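Side-chain contacts in putative periplasmic protein (Salmonella enterica subsp. enterica serovar Typhimurium, PDB 4J32), which probably acts as the periplasmic immunity protein Tai4, binding and inhibiting the type VI secretion effector Tae4, a papain-like peptidoglycan hydrolase: residues L13-A18 and E93-R98; C22-Y27 and N34-T39; H55-I60 and I83-D88. All coordinates share one frame; numbering follows the deposited sequence. Where two conformers were deposited one is given.

Interaction 1: residues L13-A18 and E93-R98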
loop_
_atom_site.group_PDB
_atom_site.type_symbol
_atom_site.label_atom_id
_atom_site.label_comp_id
_atom_site.label_asym_id
_atom_site.label_seq_id
_atom_site.Cartn_x
_atom_site.Cartn_y
_atom_site.Cartn_z
ATOM N N LEU B 13 -14.365 -3.323 -5.349
ATOM C CA LEU B 13 -14.049 -1.871 -5.404
ATOM C C LEU B 13 -13.956 -1.277 -3.996
ATOM O O LEU B 13 -13.081 -0.458 -3.710
ATOM C CB LEU B 13 -15.085 -1.089 -6.220
ATOM C CG LEU B 13 -15.152 -1.290 -7.733
ATOM C CD1 LEU B 13 -16.411 -0.619 -8.285
ATOM C CD2 LEU B 13 -13.894 -0.714 -8.416
ATOM N N LEU B 14 -14.872 -1.670 -3.120
ATOM C CA LEU B 14 -14.910 -1.099 -1.759
ATOM C C LEU B 14 -13.705 -1.560 -0.937
ATOM O O LEU B 14 -13.138 -0.782 -0.172
ATOM C CB LEU B 14 -16.223 -1.462 -1.054
ATOM C CG LEU B 14 -17.437 -0.713 -1.639
ATOM C CD1 LEU B 14 -18.743 -1.364 -1.164
ATOM C CD2 LEU B 14 -17.399 0.753 -1.257
ATOM N N LYS B 15 -13.321 -2.814 -1.105
ATOM C CA LYS B 15 -12.107 -3.328 -0.465
ATOM C C LYS B 15 -10.856 -2.636 -1.044
ATOM O O LYS B 15 -9.942 -2.295 -0.308
ATOM C CB LYS B 15 -12.030 -4.847 -0.629
ATOM C CG LYS B 15 -13.101 -5.595 0.196
ATOM C CD LYS B 15 -13.316 -7.022 -0.302
ATOM C CE LYS B 15 -14.451 -7.710 0.493
ATOM N NZ LYS B 15 -14.615 -9.143 0.123
ATOM N N ASN B 16 -10.857 -2.375 -2.346
ATOM C CA ASN B 16 -9.723 -1.668 -2.980
ATOM C C ASN B 16 -9.625 -0.249 -2.480
ATOM O O ASN B 16 -8.515 0.251 -2.217
ATOM C CB ASN B 16 -9.826 -1.677 -4.513
ATOM C CG ASN B 16 -9.646 -3.058 -5.130
ATOM O OD1 ASN B 16 -9.276 -4.028 -4.471
ATOM N ND2 ASN B 16 -9.926 -3.149 -6.427
ATOM N N TRP B 17 -10.793 0.412 -2.373
ATOM C CA TRP B 17 -10.899 1.727 -1.757
ATOM C C TRP B 17 -10.363 1.706 -0.332
ATOM O O TRP B 17 -9.584 2.571 0.053
ATOM C CB TRP B 17 -12.355 2.263 -1.783
ATOM C CG TRP B 17 -12.395 3.745 -1.476
ATOM C CD1 TRP B 17 -12.380 4.754 -2.388
ATOM C CD2 TRP B 17 -12.404 4.366 -0.186
ATOM N NE1 TRP B 17 -12.386 5.967 -1.756
ATOM C CE2 TRP B 17 -12.396 5.765 -0.400
ATOM C CE3 TRP B 17 -12.436 3.877 1.135
ATOM C CZ2 TRP B 17 -12.417 6.699 0.657
ATOM C CZ3 TRP B 17 -12.449 4.796 2.186
ATOM C CH2 TRP B 17 -12.450 6.198 1.945
ATOM N N ALA B 18 -10.806 0.735 0.461
ATOM C CA ALA B 18 -10.365 0.653 1.854
ATOM C C ALA B 18 -8.821 0.623 1.950
ATOM O O ALA B 18 -8.208 1.374 2.743
ATOM C CB ALA B 18 -10.991 -0.593 2.523
ATOM N N GLU B 93 -17.806 -7.095 7.086
ATOM C CA GLU B 93 -19.246 -7.125 7.369
ATOM C C GLU B 93 -19.966 -5.870 6.894
ATOM O O GLU B 93 -21.056 -5.952 6.344
ATOM C CB GLU B 93 -19.517 -7.388 8.859
ATOM C CG GLU B 93 -19.053 -8.765 9.316
ATOM C CD GLU B 93 -19.584 -9.909 8.441
ATOM O OE1 GLU B 93 -20.812 -9.987 8.191
ATOM O OE2 GLU B 93 -18.755 -10.743 8.001
ATOM N N LEU B 94 -19.342 -4.710 7.094
ATOM C CA LEU B 94 -19.873 -3.435 6.598
ATOM C C LEU B 94 -20.135 -3.490 5.083
ATOM O O LEU B 94 -21.189 -3.064 4.592
ATOM C CB LEU B 94 -18.877 -2.305 6.884
ATOM C CG LEU B 94 -19.176 -0.905 6.334
ATOM C CD1 LEU B 94 -20.433 -0.293 7.035
ATOM C CD2 LEU B 94 -17.976 0.017 6.507
ATOM N N ILE B 95 -19.154 -4.005 4.364
ATOM C CA ILE B 95 -19.250 -4.094 2.911
ATOM C C ILE B 95 -20.320 -5.102 2.504
ATOM O O ILE B 95 -21.087 -4.869 1.560
ATOM C CB ILE B 95 -17.855 -4.387 2.293
ATOM C CG1 ILE B 95 -16.965 -3.152 2.478
ATOM C CG2 ILE B 95 -17.967 -4.768 0.772
ATOM C CD1 ILE B 95 -15.477 -3.383 2.250
ATOM N N LYS B 96 -20.378 -6.227 3.207
ATOM C CA LYS B 96 -21.343 -7.272 2.868
ATOM C C LYS B 96 -22.784 -6.853 3.168
ATOM O O LYS B 96 -23.720 -7.279 2.458
ATOM C CB LYS B 96 -20.988 -8.574 3.594
ATOM C CG LYS B 96 -21.763 -9.808 3.098
ATOM C CD LYS B 96 -21.666 -10.970 4.075
ATOM C CE LYS B 96 -20.230 -11.424 4.296
ATOM N NZ LYS B 96 -20.201 -12.456 5.375
ATOM N N ARG B 97 -22.945 -6.023 4.215
ATOM C CA ARG B 97 -24.245 -5.478 4.678
ATOM C C ARG B 97 -24.829 -4.442 3.772
ATOM O O ARG B 97 -25.983 -4.065 3.960
ATOM C CB ARG B 97 -24.081 -4.690 6.009
ATOM C CG ARG B 97 -24.198 -5.419 7.274
ATOM C CD ARG B 97 -24.647 -4.481 8.425
ATOM N NE ARG B 97 -23.701 -3.414 8.778
ATOM C CZ ARG B 97 -22.569 -3.577 9.458
ATOM N NH1 ARG B 97 -22.159 -4.786 9.853
ATOM N NH2 ARG B 97 -21.811 -2.521 9.724
ATOM N N ARG B 98 -24.025 -3.892 2.864
ATOM C CA ARG B 98 -24.350 -2.620 2.251
ATOM C C ARG B 98 -25.740 -2.584 1.600
ATOM O O ARG B 98 -26.199 -3.569 0.993
ATOM C CB ARG B 98 -23.258 -2.212 1.257
ATOM C CG ARG B 98 -23.248 -3.035 -0.021
ATOM C CD ARG B 98 -22.040 -2.722 -0.913
ATOM N NE ARG B 98 -22.150 -3.520 -2.130
ATOM C CZ ARG B 98 -21.833 -4.813 -2.229
ATOM N NH1 ARG B 98 -21.301 -5.478 -1.202
ATOM N NH2 ARG B 98 -22.019 -5.450 -3.379
#

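Interaction 2: residues C22-Y27 and N34-T39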
loop_
_atom_site.group_PDB
_atom_site.type_symbol
_atom_site.label_atom_id
_atom_site.label_comp_id
_atom_site.label_asym_id
_atom_site.label_seq_id
_atom_site.Cartn_x
_atom_site.Cartn_y
_atom_site.Cartn_z
ATOM N N CYS B 22 -6.471 3.740 3.316
ATOM C CA CYS B 22 -5.655 3.534 4.516
ATOM C C CYS B 22 -4.189 3.910 4.244
ATOM O O CYS B 22 -3.527 4.553 5.079
ATOM C CB CYS B 22 -5.765 2.089 4.969
ATOM S SG CYS B 22 -4.814 1.734 6.462
ATOM N N LEU B 23 -3.698 3.535 3.067
ATOM C CA LEU B 23 -2.310 3.881 2.694
ATOM C C LEU B 23 -2.142 5.409 2.612
ATOM O O LEU B 23 -1.123 5.960 3.060
ATOM C CB LEU B 23 -1.931 3.175 1.386
ATOM C CG LEU B 23 -1.861 1.644 1.425
ATOM C CD1 LEU B 23 -1.690 1.055 -0.013
ATOM C CD2 LEU B 23 -0.709 1.169 2.376
ATOM N N ALA B 24 -3.165 6.099 2.094
ATOM C CA ALA B 24 -3.185 7.562 2.076
ATOM C C ALA B 24 -3.150 8.165 3.476
ATOM O O ALA B 24 -2.656 9.274 3.662
ATOM C CB ALA B 24 -4.425 8.078 1.337
ATOM N N LEU B 25 -3.728 7.460 4.453
ATOM C CA LEU B 25 -3.662 7.927 5.835
ATOM C C LEU B 25 -2.305 7.739 6.514
ATOM O O LEU B 25 -1.860 8.622 7.257
ATOM C CB LEU B 25 -4.723 7.234 6.706
ATOM C CG LEU B 25 -6.199 7.448 6.358
ATOM C CD1 LEU B 25 -7.086 6.644 7.330
ATOM C CD2 LEU B 25 -6.552 8.924 6.380
ATOM N N VAL B 26 -1.683 6.585 6.325
ATOM C CA VAL B 26 -0.527 6.214 7.149
ATOM C C VAL B 26 0.818 6.790 6.693
ATOM O O VAL B 26 1.716 6.966 7.505
ATOM C CB VAL B 26 -0.395 4.675 7.382
ATOM C CG1 VAL B 26 -1.686 4.099 8.064
ATOM C CG2 VAL B 26 -0.091 3.933 6.085
ATOM N N TYR B 27 0.947 7.074 5.407
ATOM C CA TYR B 27 2.230 7.511 4.855
ATOM C C TYR B 27 2.351 9.030 4.935
ATOM O O TYR B 27 1.354 9.727 4.755
ATOM C CB TYR B 27 2.316 7.073 3.396
ATOM C CG TYR B 27 2.459 5.574 3.161
ATOM C CD1 TYR B 27 3.281 4.767 3.977
ATOM C CD2 TYR B 27 1.803 4.983 2.091
ATOM C CE1 TYR B 27 3.423 3.392 3.711
ATOM C CE2 TYR B 27 1.946 3.629 1.803
ATOM C CZ TYR B 27 2.740 2.833 2.620
ATOM O OH TYR B 27 2.839 1.502 2.270
ATOM N N ASN B 34 -0.729 11.532 -2.053
ATOM C CA ASN B 34 -1.562 11.982 -3.176
ATOM C C ASN B 34 -1.849 10.859 -4.167
ATOM O O ASN B 34 -2.927 10.793 -4.750
ATOM C CB ASN B 34 -0.933 13.174 -3.898
ATOM C CG ASN B 34 -1.088 14.469 -3.116
ATOM O OD1 ASN B 34 -2.098 14.669 -2.420
ATOM N ND2 ASN B 34 -0.109 15.351 -3.240
ATOM N N ASP B 35 -0.878 9.976 -4.340
ATOM C CA ASP B 35 -1.017 8.828 -5.231
ATOM C C ASP B 35 -2.068 7.843 -4.703
ATOM O O ASP B 35 -2.950 7.384 -5.449
ATOM C CB ASP B 35 0.342 8.122 -5.357
ATOM C CG ASP B 35 0.303 6.974 -6.358
ATOM O OD1 ASP B 35 0.802 7.171 -7.492
ATOM O OD2 ASP B 35 -0.246 5.905 -5.997
ATOM N N ALA B 36 -1.983 7.528 -3.413
ATOM C CA ALA B 36 -2.961 6.669 -2.767
ATOM C C ALA B 36 -4.367 7.301 -2.788
ATOM O O ALA B 36 -5.341 6.596 -3.031
ATOM C CB ALA B 36 -2.512 6.301 -1.336
ATOM N N ARG B 37 -4.464 8.611 -2.569
ATOM C CA ARG B 37 -5.755 9.329 -2.663
ATOM C C ARG B 37 -6.322 9.263 -4.079
ATOM O O ARG B 37 -7.512 9.062 -4.268
ATOM C CB ARG B 37 -5.593 10.794 -2.300
ATOM C CG ARG B 37 -5.475 11.049 -0.850
ATOM C CD ARG B 37 -5.362 12.565 -0.665
ATOM N NE ARG B 37 -5.486 12.909 0.743
ATOM C CZ ARG B 37 -5.777 14.128 1.195
ATOM N NH1 ARG B 37 -5.963 15.137 0.350
ATOM N NH2 ARG B 37 -5.883 14.342 2.506
ATOM N N ALA B 38 -5.466 9.465 -5.074
ATOM C CA ALA B 38 -5.918 9.442 -6.480
ATOM C C ALA B 38 -6.432 8.052 -6.827
ATOM O O ALA B 38 -7.489 7.903 -7.479
ATOM C CB ALA B 38 -4.784 9.835 -7.409
ATOM N N THR B 39 -5.678 7.040 -6.393
ATOM C CA THR B 39 -6.030 5.642 -6.600
ATOM C C THR B 39 -7.375 5.329 -5.924
ATOM O O THR B 39 -8.273 4.739 -6.542
ATOM C CB THR B 39 -4.887 4.717 -6.081
ATOM O OG1 THR B 39 -3.714 4.924 -6.882
ATOM C CG2 THR B 39 -5.293 3.227 -6.139
HETATM O O HOH W 1 -4.890 11.190 3.110
#

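Interaction 3: residues H55-I60 and I83-D88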
loop_
_atom_site.group_PDB
_atom_site.type_symbol
_atom_site.label_atom_id
_atom_site.label_comp_id
_atom_site.label_asym_id
_atom_site.label_seq_id
_atom_site.Cartn_x
_atom_site.Cartn_y
_atom_site.Cartn_z
ATOM N N HIS B 55 -17.015 7.107 4.236
ATOM C CA HIS B 55 -16.796 7.745 5.540
ATOM C C HIS B 55 -16.727 6.690 6.650
ATOM O O HIS B 55 -15.923 6.817 7.582
ATOM C CB HIS B 55 -17.906 8.752 5.897
ATOM C CG HIS B 55 -18.040 9.902 4.949
ATOM N ND1 HIS B 55 -19.077 10.812 5.044
ATOM C CD2 HIS B 55 -17.302 10.278 3.875
ATOM C CE1 HIS B 55 -18.958 11.707 4.078
ATOM N NE2 HIS B 55 -17.898 11.402 3.349
ATOM N N GLU B 56 -17.582 5.666 6.570
ATOM C CA GLU B 56 -17.553 4.604 7.590
ATOM C C GLU B 56 -16.311 3.698 7.448
ATOM O O GLU B 56 -15.732 3.274 8.444
ATOM C CB GLU B 56 -18.826 3.757 7.524
ATOM C CG GLU B 56 -19.035 2.870 8.779
ATOM C CD GLU B 56 -19.138 3.619 10.108
ATOM O OE1 GLU B 56 -19.292 4.871 10.156
ATOM O OE2 GLU B 56 -19.101 2.922 11.157
ATOM N N ILE B 57 -15.935 3.375 6.218
ATOM C CA ILE B 57 -14.670 2.665 5.967
ATOM C C ILE B 57 -13.500 3.446 6.596
ATOM O O ILE B 57 -12.645 2.868 7.279
ATOM C CB ILE B 57 -14.435 2.413 4.472
ATOM C CG1 ILE B 57 -15.504 1.442 3.959
ATOM C CG2 ILE B 57 -13.019 1.814 4.234
ATOM C CD1 ILE B 57 -15.546 1.235 2.406
ATOM N N ASP B 58 -13.481 4.756 6.372
ATOM C CA ASP B 58 -12.504 5.638 7.050
ATOM C C ASP B 58 -12.536 5.546 8.574
ATOM O O ASP B 58 -11.466 5.525 9.197
ATOM C CB ASP B 58 -12.695 7.097 6.613
ATOM C CG ASP B 58 -11.803 8.070 7.376
ATOM O OD1 ASP B 58 -10.581 8.132 7.081
ATOM O OD2 ASP B 58 -12.323 8.789 8.265
ATOM N N GLU B 59 -13.729 5.505 9.181
ATOM C CA GLU B 59 -13.826 5.355 10.646
ATOM C C GLU B 59 -13.094 4.104 11.126
ATOM O O GLU B 59 -12.418 4.120 12.177
ATOM C CB GLU B 59 -15.295 5.312 11.114
ATOM C CG GLU B 59 -16.026 6.643 11.009
ATOM C CD GLU B 59 -15.451 7.700 11.939
ATOM O OE1 GLU B 59 -15.497 8.892 11.572
ATOM O OE2 GLU B 59 -14.979 7.348 13.034
ATOM N N ILE B 60 -13.232 3.018 10.370
ATOM C CA ILE B 60 -12.558 1.758 10.736
ATOM C C ILE B 60 -11.063 1.859 10.460
ATOM O O ILE B 60 -10.253 1.427 11.285
ATOM C CB ILE B 60 -13.188 0.518 10.041
ATOM C CG1 ILE B 60 -14.698 0.485 10.312
ATOM C CG2 ILE B 60 -12.492 -0.789 10.504
ATOM C CD1 ILE B 60 -15.473 -0.565 9.450
ATOM N N ILE B 83 -2.448 -3.421 6.012
ATOM C CA ILE B 83 -2.631 -4.838 5.665
ATOM C C ILE B 83 -3.501 -5.518 6.748
ATOM O O ILE B 83 -4.421 -6.277 6.432
ATOM C CB ILE B 83 -1.270 -5.562 5.426
ATOM C CG1 ILE B 83 -0.658 -5.050 4.096
ATOM C CG2 ILE B 83 -1.471 -7.102 5.363
ATOM C CD1 ILE B 83 0.746 -5.443 3.829
ATOM N N ASP B 84 -3.241 -5.203 8.011
ATOM C CA ASP B 84 -4.090 -5.740 9.078
ATOM C C ASP B 84 -5.524 -5.210 8.899
ATOM O O ASP B 84 -6.513 -5.946 9.094
ATOM C CB ASP B 84 -3.541 -5.355 10.460
ATOM C CG ASP B 84 -2.300 -6.171 10.856
ATOM O OD1 ASP B 84 -1.966 -7.176 10.163
ATOM O OD2 ASP B 84 -1.695 -5.836 11.907
ATOM N N PHE B 85 -5.630 -3.928 8.587
ATOM C CA PHE B 85 -6.954 -3.291 8.406
ATOM C C PHE B 85 -7.797 -4.028 7.368
ATOM O O PHE B 85 -8.978 -4.275 7.601
ATOM C CB PHE B 85 -6.767 -1.832 7.982
ATOM C CG PHE B 85 -8.035 -1.156 7.467
ATOM C CD1 PHE B 85 -9.223 -1.193 8.203
ATOM C CD2 PHE B 85 -8.007 -0.432 6.259
ATOM C CE1 PHE B 85 -10.405 -0.540 7.723
ATOM C CE2 PHE B 85 -9.169 0.236 5.784
ATOM C CZ PHE B 85 -10.355 0.168 6.513
ATOM N N ILE B 86 -7.205 -4.395 6.227
ATOM C CA ILE B 86 -8.033 -4.957 5.157
ATOM C C ILE B 86 -8.529 -6.371 5.466
ATOM O O ILE B 86 -9.417 -6.885 4.766
ATOM C CB ILE B 86 -7.403 -4.819 3.751
ATOM C CG1 ILE B 86 -6.050 -5.550 3.666
ATOM C CG2 ILE B 86 -7.269 -3.344 3.402
ATOM C CD1 ILE B 86 -5.576 -5.826 2.228
ATOM N N HIS B 87 -8.007 -6.966 6.547
ATOM C CA HIS B 87 -8.506 -8.254 7.068
ATOM C C HIS B 87 -9.550 -8.098 8.180
ATOM O O HIS B 87 -10.052 -9.096 8.735
ATOM C CB HIS B 87 -7.338 -9.107 7.570
ATOM C CG HIS B 87 -6.409 -9.541 6.471
ATOM N ND1 HIS B 87 -5.374 -8.752 6.026
ATOM C CD2 HIS B 87 -6.361 -10.679 5.736
ATOM C CE1 HIS B 87 -4.735 -9.377 5.049
ATOM N NE2 HIS B 87 -5.311 -10.550 4.856
ATOM N N ASP B 88 -9.866 -6.854 8.518
ATOM C CA ASP B 88 -10.763 -6.568 9.652
ATOM C C ASP B 88 -12.178 -7.104 9.406
ATOM O O ASP B 88 -12.751 -6.887 8.343
ATOM C CB ASP B 88 -10.756 -5.059 9.946
ATOM C CG ASP B 88 -11.652 -4.682 11.093
ATOM O OD1 ASP B 88 -12.832 -4.440 10.812
ATOM O OD2 ASP B 88 -11.192 -4.621 12.260
#

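Interaction 1: residues L13-A18 and E93-R98
L14 and I95 hold the nearest pair of CA atoms, 7.0 Å apart, where a turn of helix 10-26 passes the last turn of helix 89-96 and the residues that follow it. Both side chains start toward the partner segment, and they lie alongside each other, pointing opposite ways, instead of meeting end on. The methyl CD1 of I95 comes to rest 3.9 Å from CB of L14, so the tip of one residue lies at the root of the other. The same CD1 also lies 3.8 Å from CG of K15, a residue that lends only the near part of its extended chain and is otherwise exposed. I95 reaches both neighbours because its CG1 stands anti to the carbonyl carbon (chi1 -69°), while CG2 branches off toward the end of L14 and approaches its CD1 to 4.0 Å.

Beyond the helix, R98 extends the apolar surface. Its methylene CD packs 3.6 Å from CD1 of L14, and the guanidinium then turns back on its own segment: NH1 donates to the carbonyl oxygen of I95 at 2.8 Å, with an N-H...O angle of 154°. The acceptor lies nearly in the guanidinium plane, although the donor stands above the carbonyl plane. This bond helps fix the rotation of the planar group, whose NH2 also binds a citrate ion that probably came from the crystallisation liquor. Q49 touches both L14 and R98, and Y54, against L14, and I53, against R98, add contacts from helix 51-65.

The result is a small apolar helix-helix contact that joins the first and last helices of an all-helical immunity protein, with an arginine after the final helix folding back over its C-terminal end.

Interaction 2: residues C22-Y27 and N34-T39
A24 and A36 face each other where helices 10-26 and 30-46 form an antiparallel helical hairpin: their short segments run at 159° to each other, with axes 7.9 Å apart. At the start of the first segment, C22 faces away from helix 30-46 and forms a disulfide with C82, which ties the back of the same helix to helix 78-86. The touch made by L23 is slight. Its CB stands 4.2 Å from CB of A36, and the rest of its side chain packs on C82 and on T79 of the second subunit.

A24 is the centre of the pair. A24 CA lies 4.9 Å from A36 CA, and the two methyl carbons, A24 CB and A36 CB, are 3.7 Å apart, each side chain starting toward the other helix. A36 CB comes closer still to the backbone, 3.5 Å from A24 N. With nothing longer than a methyl on either residue here, the helices can approach closely, a principle of alanine-rich packing for which this pair serves as a plain example.

L25 starts away from helix 30-46 and packs on D58, A61 and K62 of helix 51-65. Together with R37 and K33 it lines the pocket that holds a 2-ethoxyethanol molecule, probably from the crystallisation liquor. R37 flanks the alanine pair, its CG 3.8 Å from A24 CB; that carbon lies anti to the carbonyl carbon (chi1 -77°), and the extended chain carries the guanidinium past the methyl. There R37 NE donates at 3.0 Å to a water lying in the guanidinium plane, and this water in turn gives a weak hydrogen bond to A24 O.

Interaction 3: residues H55-I60 and I83-D88
F85 meets I60 and I57 where helix 78-86 reaches helix 51-65, and the nearest CA atoms, those of I60 and F85, are 7.9 Å apart. Earlier in the same segment, I83 serves its own helix: its carbonyl oxygen accepts from H87 ND1 at 2.7 Å, an acceptor lying nearly in the imidazole plane, which helps fix the rotation of the ring. The D84 carboxylate reaches the second subunit, OD1 bonding to Y8 OH and OD2 to L4 N of that chain.

F85 carries the contact. Its CG stands anti to the backbone N (chi1 167°), which sends the ring across to helix 51-65 and presents its edge to both isoleucines. F85 runs roughly perpendicular to both isoleucine side chains. I60 CG2 lies near the ring plane, 3.5 Å from F85 CE1, while I57 CG2 comes up to F85 CZ at 3.9 Å, also at the edge. F85 CZ additionally sits 3.6 Å from I57 O, so the ring touches the helix backbone as well as its branches. A61 also packs on F85.

After the helix ends, D88 brings a carboxylate back to I60, with D88 OD1 3.7 Å from I60 CG2. The polar work of this group lies beyond the pair: OD1 accepts from L91 N, making D88 the N-cap of helix 89-96, and OD2 is bonded to Y64 OH. Both oxygens are thus engaged even though one side of the group rests against a methyl.

Seen as a whole, this is an aromatic ring that presents its edge to helix 51-65 and also packs against helix 10-26 in the buried interior of an all-helical fold, followed directly by an aspartate that starts the last helix.

In the fold
From the N terminus, helix 10-26 enters the scheme first through residues 13-18, whose partners at 93-98 come 75 residues later; interaction 1 therefore closes a long loop that brings the first and last helices together. Interactions 2 and 3 are both nested inside it and follow in series. The former closes a short hairpin between helices 10-26 and 30-46, and the latter brings helix 78-86 back to helix 51-65. Interactions 1 and 2 share helix 10-26 but lie on opposite sides of the chain's centre, about 17 Å between their centres. Interaction 3 touches both: F85 meets A18 and C22, while I57 packs on W17 and A18.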